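Local structure of C3-degrading proteinase (CppA protein) (Streptococcus pneumoniae, 3E0R) at residues K72-E86 / S147-L159. The protein probably degrades complement component C3 as a proteinase, though it is built from two glyoxalase-like parts. Residues are numbered along the deposited sequence; the frame is centred on the assembly and turned at random.
Sequences KKLARLIVKVENPLE and SLSKFEISMELHL
Arg76 and Glu156 lie side by side where strand 74-81 pairs antiparallel with strand 151-159, a worked example of two sequence families, CppA N-terminal and CppA C-terminal, sharing one β-sheet. The guanidinium takes the carboxylate side-on in a salt bridge. Its NH2 meets Glu156 OE2 on the syn side at 3.1 Å and almost straight (171°), whereas NE reaches Glu156 OE1, at 3.0 Å, from above the carboxylate plane, the guanidinium and carboxylate planes being 33° apart. Glu110 takes Arg76 NH1, leaving the arginine between two acids. Along the same face, the CD1 methyl of Ile78 lies 3.6 Å from Glu156 OE2.

Beneath this bridge is a classic β-bulge: the backbone N atoms of Ala75 and Arg76 both donate to Glu156 O, approaching from one face of its carbonyl plane. Just beyond, His158 ND1 donates to Lys72 O (2.8 Å), which sits in the ring plane. In the other direction Ile78 with Ser154 and Lys80 with Glu152 are hydrogen-bonded antiparallel pairs, each with reciprocal backbone bonds.

On the other face of these two strands the side chains, Leu77, Val79, Phe151 and Ile153 among them, are apolar. Val79 turns CG1 away from its own N (chi1 -179°), and the methyl comes 3.6 Å from Phe151 CD1, while CG2 runs alongside Ile153. Leu77 CD1 meets Ile153 CG2 at 3.6 Å, and Pro14 of strand 9-18 packs against both residues.

Past the strand ends, Glu86 from the first turn of helix 84-91 extends its carboxylate to Ser149: OE1 accepts from the backbone N, and OE2 uses its syn lone pair for OG (3.0 Å). Val81 and Leu148 cross beside it at about a right angle.

Chemically, the seam joins a ladder of backbone bonds to two carboxylates, one beside the bulge (Glu156) held by a charged group and one past the strand ends (Glu86) held by two neutral donors, and the double grip on each should restrict its rotation.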
loop_
_atom_site.group_PDB
_atom_site.type_symbol
_atom_site.label_atom_id
_atom_site.label_comp_id
_atom_site.label_asym_id
_atom_site.label_seq_id
_atom_site.Cartn_x
_atom_site.Cartn_y
_atom_site.Cartn_z
ATOM N N LYS A 72 -2.625 12.738 3.556
ATOM C CA LYS A 72 -2.670 11.453 4.280
ATOM C C LYS A 72 -1.250 10.995 4.431
ATOM O O LYS A 72 -0.380 11.386 3.653
ATOM C CB LYS A 72 -3.475 10.401 3.509
ATOM C CG LYS A 72 -4.942 10.687 3.323
ATOM C CD LYS A 72 -5.665 9.457 2.713
ATOM C CE LYS A 72 -6.265 8.534 3.781
ATOM N NZ LYS A 72 -6.831 7.243 3.237
ATOM N N LYS A 73 -1.014 10.138 5.417
ATOM C CA LYS A 73 0.300 9.479 5.588
ATOM C C LYS A 73 0.662 8.719 4.287
ATOM O O LYS A 73 1.790 8.755 3.822
ATOM C CB LYS A 73 0.268 8.566 6.808
ATOM C CG LYS A 73 0.041 9.304 8.114
ATOM C CD LYS A 73 0.069 8.317 9.301
ATOM C CE LYS A 73 -0.705 8.830 10.527
ATOM N NZ LYS A 73 -0.570 7.948 11.741
ATOM N N LEU A 74 -0.331 8.099 3.666
ATOM C CA LEU A 74 -0.159 7.485 2.350
ATOM C C LEU A 74 -0.332 8.591 1.343
ATOM O O LEU A 74 -1.423 9.102 1.173
ATOM C CB LEU A 74 -1.170 6.346 2.077
ATOM C CG LEU A 74 -0.935 5.646 0.705
ATOM C CD1 LEU A 74 0.232 4.775 0.748
ATOM C CD2 LEU A 74 -2.128 4.870 0.246
ATOM N N ALA A 75 0.760 8.985 0.710
ATOM C CA ALA A 75 0.745 9.938 -0.384
ATOM C C ALA A 75 0.181 9.229 -1.643
ATOM O O ALA A 75 -0.849 9.646 -2.161
ATOM C CB ALA A 75 2.161 10.531 -0.614
ATOM N N ARG A 76 0.810 8.135 -2.075
ATOM C CA ARG A 76 0.284 7.297 -3.170
ATOM C C ARG A 76 0.668 5.826 -2.990
ATOM O O ARG A 76 1.766 5.553 -2.590
ATOM C CB ARG A 76 0.858 7.733 -4.514
ATOM C CG ARG A 76 0.151 8.873 -5.230
ATOM C CD ARG A 76 0.420 8.828 -6.738
ATOM N NE ARG A 76 1.856 8.867 -6.994
ATOM C CZ ARG A 76 2.425 9.071 -8.195
ATOM N NH1 ARG A 76 1.710 9.232 -9.292
ATOM N NH2 ARG A 76 3.738 9.099 -8.307
ATOM N N LEU A 77 -0.233 4.899 -3.310
ATOM C CA LEU A 77 0.093 3.486 -3.482
ATOM C C LEU A 77 0.425 3.250 -4.909
ATOM O O LEU A 77 -0.335 3.635 -5.783
ATOM C CB LEU A 77 -1.095 2.590 -3.134
ATOM C CG LEU A 77 -0.824 1.084 -2.839
ATOM C CD1 LEU A 77 -0.098 0.865 -1.520
ATOM C CD2 LEU A 77 -2.170 0.319 -2.872
ATOM N N ILE A 78 1.537 2.572 -5.154
ATOM C CA ILE A 78 2.051 2.312 -6.503
ATOM C C ILE A 78 2.013 0.814 -6.769
ATOM O O ILE A 78 2.533 0.014 -6.026
ATOM C CB ILE A 78 3.438 2.921 -6.703
ATOM C CG1 ILE A 78 3.424 4.402 -6.277
ATOM C CG2 ILE A 78 3.919 2.783 -8.185
ATOM C CD1 ILE A 78 4.759 5.019 -6.264
ATOM N N VAL A 79 1.287 0.452 -7.810
ATOM C CA VAL A 79 1.074 -0.952 -8.182
ATOM C C VAL A 79 1.732 -1.122 -9.525
ATOM O O VAL A 79 1.268 -0.600 -10.509
ATOM C CB VAL A 79 -0.415 -1.295 -8.234
ATOM C CG1 VAL A 79 -0.630 -2.767 -8.594
ATOM C CG2 VAL A 79 -1.107 -0.921 -6.874
ATOM N N LYS A 80 2.877 -1.766 -9.520
ATOM C CA LYS A 80 3.625 -2.028 -10.734
ATOM C C LYS A 80 3.203 -3.362 -11.245
ATOM O O LYS A 80 3.491 -4.363 -10.604
ATOM C CB LYS A 80 5.111 -2.084 -10.438
ATOM C CG LYS A 80 6.010 -2.479 -11.662
ATOM C CD LYS A 80 7.470 -2.673 -11.184
ATOM C CE LYS A 80 8.442 -2.679 -12.336
ATOM N NZ LYS A 80 7.715 -3.074 -13.551
ATOM N N VAL A 81 2.514 -3.370 -12.380
ATOM C CA VAL A 81 2.001 -4.571 -13.011
ATOM C C VAL A 81 3.035 -5.141 -13.996
ATOM O O VAL A 81 3.670 -4.403 -14.750
ATOM C CB VAL A 81 0.658 -4.252 -13.701
ATOM C CG1 VAL A 81 0.145 -5.413 -14.572
ATOM C CG2 VAL A 81 -0.349 -3.870 -12.679
ATOM N N GLU A 82 3.207 -6.460 -13.967
ATOM C CA GLU A 82 4.098 -7.176 -14.922
ATOM C C GLU A 82 3.653 -7.140 -16.421
ATOM O O GLU A 82 4.426 -6.706 -17.261
ATOM C CB GLU A 82 4.253 -8.657 -14.508
ATOM C CG GLU A 82 5.201 -9.466 -15.373
ATOM C CD GLU A 82 6.634 -8.975 -15.225
ATOM O OE1 GLU A 82 6.904 -8.276 -14.215
ATOM O OE2 GLU A 82 7.486 -9.304 -16.096
ATOM N N ASN A 83 2.472 -7.678 -16.746
ATOM C CA ASN A 83 1.962 -7.650 -18.116
ATOM C C ASN A 83 1.209 -6.320 -18.344
ATOM O O ASN A 83 0.236 -6.012 -17.636
ATOM C CB ASN A 83 1.072 -8.868 -18.429
ATOM C CG ASN A 83 0.664 -8.963 -19.941
ATOM O OD1 ASN A 83 0.783 -8.000 -20.745
ATOM N ND2 ASN A 83 0.186 -10.154 -20.325
ATOM N N PRO A 84 1.681 -5.510 -19.309
ATOM C CA PRO A 84 0.994 -4.220 -19.493
ATOM C C PRO A 84 -0.423 -4.362 -20.086
ATOM O O PRO A 84 -1.304 -3.543 -19.809
ATOM C CB PRO A 84 1.924 -3.432 -20.448
ATOM C CG PRO A 84 3.177 -4.253 -20.564
ATOM C CD PRO A 84 2.819 -5.671 -20.229
ATOM N N LEU A 85 -0.646 -5.402 -20.876
ATOM C CA LEU A 85 -1.980 -5.636 -21.419
ATOM C C LEU A 85 -3.004 -5.948 -20.334
ATOM O O LEU A 85 -4.196 -5.914 -20.588
ATOM C CB LEU A 85 -1.956 -6.750 -22.470
ATOM C CG LEU A 85 -1.004 -6.506 -23.638
ATOM C CD1 LEU A 85 -1.154 -7.661 -24.608
ATOM C CD2 LEU A 85 -1.260 -5.127 -24.285
ATOM N N GLU A 86 -2.556 -6.231 -19.118
ATOM C CA GLU A 86 -3.503 -6.386 -18.027
ATOM C C GLU A 86 -4.031 -5.035 -17.578
ATOM O O GLU A 86 -5.189 -4.985 -17.175
ATOM C CB GLU A 86 -2.935 -7.198 -16.865
ATOM C CG GLU A 86 -2.589 -8.596 -17.267
ATOM C CD GLU A 86 -1.824 -9.341 -16.199
ATOM O OE1 GLU A 86 -1.670 -8.830 -15.057
ATOM O OE2 GLU A 86 -1.371 -10.469 -16.515
ATOM N N SER A 147 -8.136 -10.241 -13.831
ATOM C CA SER A 147 -7.238 -10.496 -12.731
ATOM C C SER A 147 -5.800 -10.169 -13.091
ATOM O O SER A 147 -5.329 -10.578 -14.144
ATOM C CB SER A 147 -7.399 -11.922 -12.227
ATOM O OG SER A 147 -8.536 -11.979 -11.370
ATOM N N LEU A 148 -5.143 -9.377 -12.225
ATOM C CA LEU A 148 -3.711 -9.078 -12.348
ATOM C C LEU A 148 -2.986 -10.347 -11.980
ATOM O O LEU A 148 -3.156 -10.850 -10.875
ATOM C CB LEU A 148 -3.256 -7.934 -11.424
ATOM C CG LEU A 148 -3.719 -6.511 -11.771
ATOM C CD1 LEU A 148 -3.234 -5.507 -10.742
ATOM C CD2 LEU A 148 -3.324 -6.058 -13.210
ATOM N N SER A 149 -2.187 -10.863 -12.911
ATOM C CA SER A 149 -1.422 -12.089 -12.667
ATOM C C SER A 149 -0.267 -11.898 -11.679
ATOM O O SER A 149 -0.152 -12.673 -10.739
ATOM C CB SER A 149 -0.927 -12.719 -13.966
ATOM O OG SER A 149 0.202 -12.022 -14.449
ATOM N N LYS A 150 0.561 -10.867 -11.921
ATOM C CA LYS A 150 1.665 -10.432 -11.044
ATOM C C LYS A 150 1.771 -8.882 -10.941
ATOM O O LYS A 150 1.786 -8.152 -11.926
ATOM C CB LYS A 150 2.990 -11.069 -11.462
ATOM C CG LYS A 150 4.294 -10.289 -11.165
ATOM C CD LYS A 150 4.697 -10.224 -9.705
ATOM C CE LYS A 150 6.178 -9.919 -9.484
ATOM N NZ LYS A 150 6.584 -8.535 -9.806
ATOM N N PHE A 151 1.843 -8.412 -9.704
ATOM C CA PHE A 151 2.142 -7.013 -9.393
ATOM C C PHE A 151 2.981 -6.907 -8.098
ATOM O O PHE A 151 3.069 -7.844 -7.298
ATOM C CB PHE A 151 0.853 -6.129 -9.341
ATOM C CG PHE A 151 -0.046 -6.395 -8.158
ATOM C CD1 PHE A 151 0.195 -5.803 -6.924
ATOM C CD2 PHE A 151 -1.141 -7.231 -8.264
ATOM C CE1 PHE A 151 -0.591 -6.058 -5.832
ATOM C CE2 PHE A 151 -1.953 -7.505 -7.161
ATOM C CZ PHE A 151 -1.670 -6.926 -5.955
ATOM N N GLU A 152 3.563 -5.713 -7.908
ATOM C CA GLU A 152 4.477 -5.393 -6.819
ATOM C C GLU A 152 3.967 -4.071 -6.285
ATOM O O GLU A 152 3.716 -3.153 -7.052
ATOM C CB GLU A 152 5.912 -5.245 -7.367
ATOM C CG GLU A 152 7.008 -5.795 -6.529
ATOM C CD GLU A 152 7.812 -6.980 -7.209
ATOM O OE1 GLU A 152 8.733 -6.672 -8.034
ATOM O OE2 GLU A 152 7.556 -8.203 -6.893
ATOM N N ILE A 153 3.830 -3.975 -4.967
ATOM C CA ILE A 153 3.395 -2.768 -4.286
ATOM C C ILE A 153 4.605 -1.973 -3.872
ATOM O O ILE A 153 5.568 -2.494 -3.344
ATOM C CB ILE A 153 2.563 -3.066 -2.998
ATOM C CG1 ILE A 153 1.296 -3.828 -3.336
ATOM C CG2 ILE A 153 2.202 -1.771 -2.165
ATOM C CD1 ILE A 153 0.431 -3.241 -4.239
ATOM N N SER A 154 4.562 -0.682 -4.116
ATOM C CA SER A 154 5.454 0.213 -3.379
ATOM C C SER A 154 4.605 1.396 -2.964
ATOM O O SER A 154 3.381 1.407 -3.201
ATOM C CB SER A 154 6.664 0.583 -4.237
ATOM O OG SER A 154 6.305 1.230 -5.423
HETATM N N MSE A 155 5.215 2.394 -2.342
HETATM C CA MSE A 155 4.411 3.554 -1.931
HETATM C C MSE A 155 5.194 4.841 -1.728
HETATM O O MSE A 155 6.405 4.828 -1.475
HETATM C CB MSE A 155 3.696 3.197 -0.627
HETATM C CG MSE A 155 4.633 3.110 0.526
HETATM SE SE MSE A 155 3.926 1.954 1.869
HETATM C CE MSE A 155 4.703 0.266 1.202
ATOM N N GLU A 156 4.484 5.952 -1.818
ATOM C CA GLU A 156 5.021 7.223 -1.408
ATOM C C GLU A 156 4.341 7.576 -0.101
ATOM O O GLU A 156 3.126 7.411 0.011
ATOM C CB GLU A 156 4.769 8.278 -2.455
ATOM C CG GLU A 156 5.650 8.143 -3.646
ATOM C CD GLU A 156 5.045 8.685 -4.918
ATOM O OE1 GLU A 156 4.001 9.373 -4.890
ATOM O OE2 GLU A 156 5.661 8.440 -5.968
ATOM N N LEU A 157 5.116 8.013 0.901
ATOM C CA LEU A 157 4.599 8.335 2.219
ATOM C C LEU A 157 4.858 9.774 2.538
ATOM O O LEU A 157 5.935 10.248 2.301
ATOM C CB LEU A 157 5.246 7.448 3.272
ATOM C CG LEU A 157 5.021 5.936 3.142
ATOM C CD1 LEU A 157 5.578 5.222 4.329
ATOM C CD2 LEU A 157 3.547 5.554 2.957
ATOM N N HIS A 158 3.853 10.469 3.077
ATOM C CA HIS A 158 3.973 11.845 3.482
ATOM C C HIS A 158 4.514 11.919 4.919
ATOM O O HIS A 158 3.928 11.360 5.864
ATOM C CB HIS A 158 2.607 12.555 3.388
ATOM C CG HIS A 158 2.198 12.947 1.997
ATOM N ND1 HIS A 158 0.937 12.708 1.504
ATOM C CD2 HIS A 158 2.862 13.614 1.024
ATOM C CE1 HIS A 158 0.847 13.188 0.278
ATOM N NE2 HIS A 158 2.002 13.748 -0.038
ATOM N N LEU A 159 5.649 12.598 5.070
ATOM C CA LEU A 159 6.369 12.657 6.368
ATOM C C LEU A 159 6.676 14.112 6.739
ATOM O O LEU A 159 7.330 14.823 5.962
ATOM C CB LEU A 159 7.659 11.821 6.319
ATOM C CG LEU A 159 8.404 11.502 7.642
ATOM C CD1 LEU A 159 7.639 10.508 8.544
ATOM C CD2 LEU A 159 9.818 10.970 7.389
HETATM O O HOH W 1 5.221 -6.220 -11.025
#